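Local coordinates for protein glycoside hydrolase family 31 (Trueperella pyogenes, PDB 5I0F) that degrades cycloalternan, probably hydrolysing its alpha-glucosidic linkages by a retaining mechanism that passes through a covalent glycosyl-enzyme intermediate, at residues 536-548 and 669-683. Residues are numbered along the deposited sequence; the frame is centred on the assembly and turned at random.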
# COMPACT_ATOMS: atom_id res chain seq x y z
N THR A 536 -12.25 1.81 14.33
CA THR A 536 -12.08 2.91 15.28
C THR A 536 -12.33 4.28 14.64
O THR A 536 -12.19 4.45 13.41
CB THR A 536 -10.67 2.94 15.87
OG1 THR A 536 -9.71 3.25 14.87
CG2 THR A 536 -10.31 1.62 16.56
N TRP A 537 -12.63 5.27 15.49
CA TRP A 537 -12.76 6.65 15.02
C TRP A 537 -11.44 7.19 14.46
O TRP A 537 -11.44 7.87 13.45
CB TRP A 537 -13.30 7.58 16.12
CG TRP A 537 -14.68 7.21 16.51
CD1 TRP A 537 -15.04 6.36 17.53
CD2 TRP A 537 -15.89 7.64 15.89
NE1 TRP A 537 -16.42 6.26 17.58
CE2 TRP A 537 -16.97 7.03 16.59
CE3 TRP A 537 -16.18 8.50 14.82
CZ2 TRP A 537 -18.31 7.25 16.25
CZ3 TRP A 537 -17.53 8.72 14.49
CH2 TRP A 537 -18.57 8.09 15.20
N GLU A 538 -10.31 6.86 15.09
CA GLU A 538 -9.01 7.31 14.59
C GLU A 538 -8.72 6.74 13.19
O GLU A 538 -8.22 7.46 12.32
CB GLU A 538 -7.87 6.96 15.57
CG GLU A 538 -6.49 7.51 15.16
CD GLU A 538 -6.50 8.99 14.74
OE1 GLU A 538 -7.13 9.86 15.44
OE2 GLU A 538 -5.91 9.30 13.65
N ALA A 539 -9.07 5.47 12.97
CA ALA A 539 -8.88 4.87 11.65
C ALA A 539 -9.76 5.51 10.56
O ALA A 539 -9.33 5.67 9.42
CB ALA A 539 -9.09 3.37 11.72
N PHE A 540 -10.99 5.86 10.93
CA PHE A 540 -11.91 6.62 10.07
C PHE A 540 -11.27 7.94 9.64
O PHE A 540 -11.17 8.23 8.44
CB PHE A 540 -13.24 6.81 10.85
CG PHE A 540 -14.33 7.59 10.16
CD1 PHE A 540 -14.33 7.87 8.80
CD2 PHE A 540 -15.40 8.05 10.92
CE1 PHE A 540 -15.37 8.57 8.21
CE2 PHE A 540 -16.46 8.75 10.33
CZ PHE A 540 -16.43 9.03 8.98
N ARG A 541 -10.79 8.73 10.61
CA ARG A 541 -10.11 9.99 10.28
C ARG A 541 -8.89 9.77 9.39
O ARG A 541 -8.69 10.52 8.41
CB ARG A 541 -9.69 10.75 11.54
CG ARG A 541 -10.90 11.24 12.33
CD ARG A 541 -10.56 12.06 13.57
NE ARG A 541 -10.00 11.28 14.66
CZ ARG A 541 -10.65 10.80 15.73
NH1 ARG A 541 -9.98 10.10 16.63
NH2 ARG A 541 -11.96 11.00 15.95
N SER A 542 -8.08 8.76 9.71
CA SER A 542 -6.89 8.44 8.90
C SER A 542 -7.24 8.05 7.49
O SER A 542 -6.53 8.43 6.53
CB SER A 542 -6.05 7.33 9.53
OG SER A 542 -5.51 7.80 10.76
N SER A 543 -8.35 7.34 7.34
CA SER A 543 -8.80 6.90 6.02
C SER A 543 -9.23 8.08 5.14
O SER A 543 -8.94 8.07 3.96
CB SER A 543 -9.88 5.80 6.11
OG SER A 543 -9.45 4.65 6.89
N ILE A 544 -9.88 9.09 5.72
CA ILE A 544 -10.22 10.31 4.95
C ILE A 544 -8.94 10.97 4.40
O ILE A 544 -8.86 11.35 3.23
CB ILE A 544 -11.03 11.32 5.79
CG1 ILE A 544 -12.37 10.70 6.22
CG2 ILE A 544 -11.26 12.63 5.02
CD1 ILE A 544 -13.06 11.45 7.35
N THR A 545 -7.94 11.11 5.26
CA THR A 545 -6.64 11.63 4.89
C THR A 545 -5.99 10.81 3.76
O THR A 545 -5.47 11.37 2.77
CB THR A 545 -5.73 11.73 6.13
OG1 THR A 545 -6.37 12.57 7.10
CG2 THR A 545 -4.37 12.33 5.79
N ALA A 546 -6.06 9.50 3.89
CA ALA A 546 -5.53 8.60 2.87
C ALA A 546 -6.16 8.84 1.50
O ALA A 546 -5.46 8.89 0.49
CB ALA A 546 -5.67 7.17 3.30
N GLY A 547 -7.47 9.03 1.46
CA GLY A 547 -8.15 9.24 0.18
C GLY A 547 -7.85 10.57 -0.47
O GLY A 547 -7.66 10.63 -1.68
N ILE A 548 -7.79 11.63 0.33
CA ILE A 548 -7.46 12.96 -0.16
C ILE A 548 -6.02 13.02 -0.67
O ILE A 548 -5.78 13.55 -1.77
CB ILE A 548 -7.71 14.03 0.93
CG1 ILE A 548 -9.18 14.02 1.33
CG2 ILE A 548 -7.29 15.42 0.44
CD1 ILE A 548 -9.48 14.83 2.57
N ARG A 669 -9.80 17.71 6.77
CA ARG A 669 -10.67 16.55 6.48
C ARG A 669 -12.04 16.92 5.88
O ARG A 669 -12.96 16.09 5.86
CB ARG A 669 -10.78 15.63 7.70
CG ARG A 669 -9.49 14.87 7.99
CD ARG A 669 -9.67 13.81 9.07
NE ARG A 669 -10.09 14.47 10.31
CZ ARG A 669 -9.28 14.89 11.29
NH1 ARG A 669 -9.80 15.53 12.34
NH2 ARG A 669 -7.96 14.68 11.26
N GLN A 670 -12.19 18.15 5.39
CA GLN A 670 -13.24 18.42 4.39
C GLN A 670 -12.60 18.33 3.03
O GLN A 670 -11.40 18.53 2.88
CB GLN A 670 -14.00 19.75 4.53
CG GLN A 670 -13.43 20.82 5.42
CD GLN A 670 -14.27 22.09 5.49
OE1 GLN A 670 -14.82 22.41 6.53
NE2 GLN A 670 -14.31 22.85 4.40
N TYR A 671 -13.43 18.02 2.04
CA TYR A 671 -12.95 17.86 0.69
C TYR A 671 -14.08 18.06 -0.30
O TYR A 671 -15.25 17.96 0.06
CB TYR A 671 -12.33 16.45 0.53
CG TYR A 671 -13.30 15.31 0.73
CD1 TYR A 671 -13.54 14.79 2.01
CD2 TYR A 671 -13.99 14.76 -0.35
CE1 TYR A 671 -14.44 13.74 2.20
CE2 TYR A 671 -14.87 13.71 -0.18
CZ TYR A 671 -15.09 13.20 1.09
OH TYR A 671 -16.01 12.18 1.27
N MET A 672 -13.70 18.32 -1.54
CA MET A 672 -14.65 18.40 -2.63
C MET A 672 -14.81 16.99 -3.22
O MET A 672 -13.83 16.23 -3.34
CB MET A 672 -14.16 19.40 -3.70
CG MET A 672 -13.98 20.83 -3.20
SD MET A 672 -15.52 21.59 -2.63
CE MET A 672 -16.52 21.57 -4.12
N LEU A 673 -16.04 16.65 -3.57
CA LEU A 673 -16.32 15.47 -4.36
C LEU A 673 -16.69 16.00 -5.72
O LEU A 673 -17.81 16.47 -5.90
CB LEU A 673 -17.46 14.63 -3.78
CG LEU A 673 -17.71 13.31 -4.51
CD1 LEU A 673 -16.55 12.36 -4.33
CD2 LEU A 673 -18.99 12.68 -4.03
N GLY A 674 -15.75 15.95 -6.66
CA GLY A 674 -15.92 16.66 -7.93
C GLY A 674 -15.96 18.17 -7.76
O GLY A 674 -15.53 18.71 -6.74
N ASP A 675 -16.48 18.86 -8.77
CA ASP A 675 -16.52 20.33 -8.78
C ASP A 675 -17.56 20.92 -7.85
O ASP A 675 -17.39 22.05 -7.42
CB ASP A 675 -16.87 20.86 -10.17
CG ASP A 675 -15.78 20.67 -11.18
OD1 ASP A 675 -14.66 20.27 -10.87
OD2 ASP A 675 -16.06 21.00 -12.35
N GLU A 676 -18.64 20.21 -7.57
CA GLU A 676 -19.85 20.86 -7.05
C GLU A 676 -20.18 20.62 -5.57
O GLU A 676 -20.89 21.43 -4.96
CB GLU A 676 -21.06 20.50 -7.91
CG GLU A 676 -20.89 20.73 -9.41
CD GLU A 676 -20.59 22.19 -9.78
OE1 GLU A 676 -21.01 23.12 -9.05
OE2 GLU A 676 -19.91 22.43 -10.80
N LEU A 677 -19.68 19.54 -4.99
CA LEU A 677 -20.07 19.13 -3.64
C LEU A 677 -18.92 19.25 -2.67
O LEU A 677 -17.83 18.71 -2.91
CB LEU A 677 -20.61 17.70 -3.65
CG LEU A 677 -21.84 17.41 -4.52
CD1 LEU A 677 -22.21 15.96 -4.37
CD2 LEU A 677 -23.01 18.32 -4.16
N LEU A 678 -19.16 19.94 -1.56
CA LEU A 678 -18.22 20.03 -0.45
C LEU A 678 -18.69 19.07 0.65
O LEU A 678 -19.82 19.20 1.14
CB LEU A 678 -18.17 21.48 0.08
CG LEU A 678 -17.23 21.75 1.27
CD1 LEU A 678 -15.87 21.16 1.03
CD2 LEU A 678 -17.10 23.25 1.51
N ILE A 679 -17.82 18.12 1.03
CA ILE A 679 -18.17 17.08 1.99
C ILE A 679 -17.43 17.28 3.31
O ILE A 679 -16.25 17.59 3.31
CB ILE A 679 -17.77 15.66 1.49
CG1 ILE A 679 -18.02 15.49 -0.02
CG2 ILE A 679 -18.47 14.59 2.33
CD1 ILE A 679 -19.44 15.72 -0.47
N ASN A 680 -18.09 17.04 4.43
CA ASN A 680 -17.46 17.14 5.74
C ASN A 680 -17.93 16.05 6.69
O ASN A 680 -18.84 16.28 7.52
CB ASN A 680 -17.66 18.54 6.34
CG ASN A 680 -16.80 18.76 7.58
OD1 ASN A 680 -15.92 17.95 7.90
ND2 ASN A 680 -17.06 19.86 8.29
N PRO A 681 -17.31 14.85 6.58
CA PRO A 681 -17.67 13.71 7.44
C PRO A 681 -17.66 14.02 8.93
O PRO A 681 -16.81 14.79 9.40
CB PRO A 681 -16.57 12.68 7.11
CG PRO A 681 -16.17 13.00 5.70
CD PRO A 681 -16.20 14.50 5.65
N VAL A 682 -18.59 13.40 9.66
CA VAL A 682 -18.70 13.60 11.11
C VAL A 682 -17.86 12.50 11.76
O VAL A 682 -18.22 11.33 11.69
CB VAL A 682 -20.17 13.51 11.56
CG1 VAL A 682 -20.30 13.67 13.07
CG2 VAL A 682 -20.97 14.58 10.83
N THR A 683 -16.76 12.89 12.38
CA THR A 683 -15.71 11.96 12.81
C THR A 683 -15.49 11.86 14.30
O THR A 683 -14.46 11.33 14.75
CB THR A 683 -14.38 12.35 12.14
OG1 THR A 683 -14.03 13.68 12.50
CG2 THR A 683 -14.50 12.24 10.62
O HOH W 1 -6.40 12.70 9.85
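R669 lays its side chain along the helix toward its N-terminal end, CB and CG near I544 CG2 and CD 3.5 Å from the backbone O of R541. A bend at chi3 (-61°) turns its guanidinium so that R541 CD sits over one face, 3.7 Å above the plane, while R669 NH2 donates to a water that also bonds T545 OG1. Two residues on, Y671 CB meets I548 CD1 at 3.9 Å; its hydroxyl goes elsewhere, to F584 O. After the hairpin of strands 671-673 and 677-679 the chain returns at P681, whose CB packs on I544 CD1 and F540 CZ. V682 O lies at the edge of the W537 ring and 3.4 Å from F540 CE2, buried without a polar partner. T683 CG2 makes a CH-pi contact over the F540 face, 4.2 Å from the centroid, and the backbone O of T683 accepts from R541 NH2 at 2.8 Å, with an N-H...O angle of only 130°. R541 NE and NH1 both grip E538 OE1, which fixes the guanidinium for that bond. Thus a barrel helix meets the C-terminal beta domain through an apolar centre; at its polar margin R541 NE and R669 NH1 come within 4.8 Å, a like-charge approach probably eased by E538, which pairs with R541.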